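Local coordinates for protein putative transcriptional regulator MarR (Geobacillus stearothermophilus, PDB 2RDP) that probably binds DNA through a winged-helix motif as a dimeric transcriptional regulator of the MarR family, at residues A[129-132]-A[133-137]. Numbering follows the deposited sequence.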
ATOM      1  N   SER A 129      13.501  15.531 -13.966  1.00 58.19           N
ATOM      2  CA  SER A 129      14.867  15.889 -14.335  1.00 57.20           C
ATOM      3  C   SER A 129      15.890  15.191 -13.422  1.00 57.08           C
ATOM      4  O   SER A 129      15.540  14.743 -12.348  1.00 57.61           O
ATOM      5  CB  SER A 129      15.042  17.413 -14.232  1.00 56.84           C
ATOM      6  OG  SER A 129      14.953  17.870 -12.888  1.00 55.23           O
ATOM      7  N   ASP A 130      17.152  15.120 -13.834  1.00 57.52           N
ATOM      8  CA  ASP A 130      18.237  14.634 -12.976  1.00 57.56           C
ATOM      9  C   ASP A 130      18.142  15.187 -11.556  1.00 58.04           C
ATOM     10  O   ASP A 130      18.226  14.425 -10.596  1.00 58.13           O
ATOM     11  CB  ASP A 130      19.598  15.041 -13.542  1.00 57.31           C
ATOM     12  CG  ASP A 130      19.954  14.304 -14.819  1.00 57.58           C
ATOM     13  OD1 ASP A 130      19.183  13.418 -15.248  1.00 58.80           O
ATOM     14  OD2 ASP A 130      21.024  14.601 -15.379  1.00 57.25           O
ATOM     15  N   GLU A 131      17.991  16.509 -11.426  1.00 58.52           N
ATOM     16  CA  GLU A 131      17.907  17.145 -10.112  1.00 59.59           C
ATOM     17  C   GLU A 131      16.682  16.744  -9.313  1.00 58.72           C
ATOM     18  O   GLU A 131      16.806  16.516  -8.119  1.00 59.02           O
ATOM     19  CB  GLU A 131      18.031  18.677 -10.179  1.00 60.85           C
ATOM     20  CG  GLU A 131      18.593  19.348  -8.848  1.00 66.64           C
ATOM     21  CD  GLU A 131      19.751  18.519  -8.126  1.00 73.67           C
ATOM     22  OE1 GLU A 131      20.985  18.676  -8.487  1.00 73.04           O
ATOM     23  OE2 GLU A 131      19.407  17.721  -7.185  1.00 74.81           O
ATOM     24  N   GLU A 132      15.518  16.627  -9.948  1.00 57.72           N
ATOM     25  CA  GLU A 132      14.313  16.224  -9.211  1.00 57.82           C
ATOM     26  C   GLU A 132      14.385  14.781  -8.723  1.00 57.02           C
ATOM     27  O   GLU A 132      13.813  14.454  -7.684  1.00 56.12           O
ATOM     28  CB  GLU A 132      13.030  16.424 -10.024  1.00 57.25           C
ATOM     29  CG  GLU A 132      12.900  17.814 -10.575  1.00 60.78           C
ATOM     30  CD  GLU A 132      11.681  18.003 -11.443  1.00 63.69           C
ATOM     31  OE1 GLU A 132      11.539  17.371 -12.510  1.00 64.08           O
ATOM     32  OE2 GLU A 132      10.850  18.830 -11.052  1.00 69.74           O
ATOM     33  N   ILE A 133      15.081  13.925  -9.467  1.00 56.40           N
ATOM     34  CA  ILE A 133      15.226  12.517  -9.062  1.00 56.08           C
ATOM     35  C   ILE A 133      16.075  12.395  -7.797  1.00 54.76           C
ATOM     36  O   ILE A 133      15.763  11.652  -6.887  1.00 53.75           O
ATOM     37  CB  ILE A 133      15.738  11.620 -10.232  1.00 56.55           C
ATOM     38  CG1 ILE A 133      14.527  11.054 -10.975  1.00 57.92           C
ATOM     39  CG2 ILE A 133      16.610  10.425  -9.706  1.00 57.68           C
ATOM     40  CD1 ILE A 133      14.765  10.915 -12.484  1.00 61.34           C
ATOM     41  N   VAL A 134      17.147  13.154  -7.764  1.00 53.72           N
ATOM     42  CA  VAL A 134      18.077  13.120  -6.671  1.00 53.71           C
ATOM     43  C   VAL A 134      17.443  13.683  -5.357  1.00 53.76           C
ATOM     44  O   VAL A 134      17.608  13.108  -4.263  1.00 53.47           O
ATOM     45  CB  VAL A 134      19.397  13.798  -7.161  1.00 53.54           C
ATOM     46  CG1 VAL A 134      20.157  14.497  -6.072  1.00 54.20           C
ATOM     47  CG2 VAL A 134      20.265  12.772  -7.836  1.00 54.13           C
ATOM     48  N   VAL A 135      16.698  14.791  -5.483  1.00 53.70           N
ATOM     49  CA  VAL A 135      15.932  15.398  -4.380  1.00 52.61           C
ATOM     50  C   VAL A 135      14.834  14.454  -3.892  1.00 53.09           C
ATOM     51  O   VAL A 135      14.679  14.202  -2.674  1.00 52.68           O
ATOM     52  CB  VAL A 135      15.353  16.775  -4.812  1.00 52.61           C
ATOM     53  CG1 VAL A 135      14.292  17.261  -3.866  1.00 50.33           C
ATOM     54  CG2 VAL A 135      16.505  17.798  -4.942  1.00 51.97           C
ATOM     55  N   PHE A 136      14.077  13.939  -4.856  1.00 52.76           N
ATOM     56  CA  PHE A 136      13.039  12.988  -4.602  1.00 53.93           C
ATOM     57  C   PHE A 136      13.554  11.781  -3.774  1.00 53.90           C
ATOM     58  O   PHE A 136      12.984  11.439  -2.745  1.00 54.04           O
ATOM     59  CB  PHE A 136      12.449  12.578  -5.944  1.00 55.13           C
ATOM     60  CG  PHE A 136      11.327  11.615  -5.848  1.00 59.58           C
ATOM     61  CD1 PHE A 136      10.126  11.987  -5.275  1.00 62.43           C
ATOM     62  CD2 PHE A 136      11.482  10.302  -6.347  1.00 66.27           C
ATOM     63  CE1 PHE A 136       9.063  11.097  -5.186  1.00 64.64           C
ATOM     64  CE2 PHE A 136      10.419   9.370  -6.255  1.00 64.51           C
ATOM     65  CZ  PHE A 136       9.212   9.784  -5.680  1.00 66.40           C
ATOM     66  N   GLU A 137      14.657  11.176  -4.191  1.00 52.57           N
ATOM     67  CA  GLU A 137      15.249  10.084  -3.452  1.00 52.67           C
ATOM     68  C   GLU A 137      15.652  10.483  -2.035  1.00 51.97           C
ATOM     69  O   GLU A 137      15.462   9.738  -1.076  1.00 51.93           O
ATOM     70  CB  GLU A 137      16.490   9.562  -4.194  1.00 52.18           C
ATOM     71  CG  GLU A 137      17.146   8.340  -3.522  1.00 54.24           C
ATOM     72  CD  GLU A 137      18.533   8.080  -4.043  1.00 56.83           C
ATOM     73  OE1 GLU A 137      19.245   7.277  -3.419  1.00 58.79           O
ATOM     74  OE2 GLU A 137      18.936   8.722  -5.044  1.00 58.39           O
TER
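Ile133 N donates to Ser129 O at 3.0 Å, and this bond closes the first turn of helix 130-147. Val135 N to Glu131 O repeats the i to i+4 spacing with an N-H...O angle of 168°.

The side chain of Glu131 can be followed outward. Its CB points away from the next turn; CG then lies anti to the backbone N (chi1 -154°), and the bend at chi2 turns one carboxylate oxygen, OE2, back toward the following turn. There OE2 meets Val134 CG1 at 3.5 Å and Val135 CG2 at 3.7 Å, van der Waals contacts between a carboxylate oxygen and two valine methyls.

Glu132 turns the other way, toward the start of the helix. Its OE1 accepts from Ser129 N at 3.1 Å through the anti lone pair, while Glu132 N donates to Ser129 OG at 3.2 Å. Across the dimer interface, Val135 packs on Val135 of the second subunit and Ile133 on Thr12 of that subunit, which places the helix start at this interface. The reciprocal Ser129-Glu132 pair is a capping box, with Ser129 as N-cap.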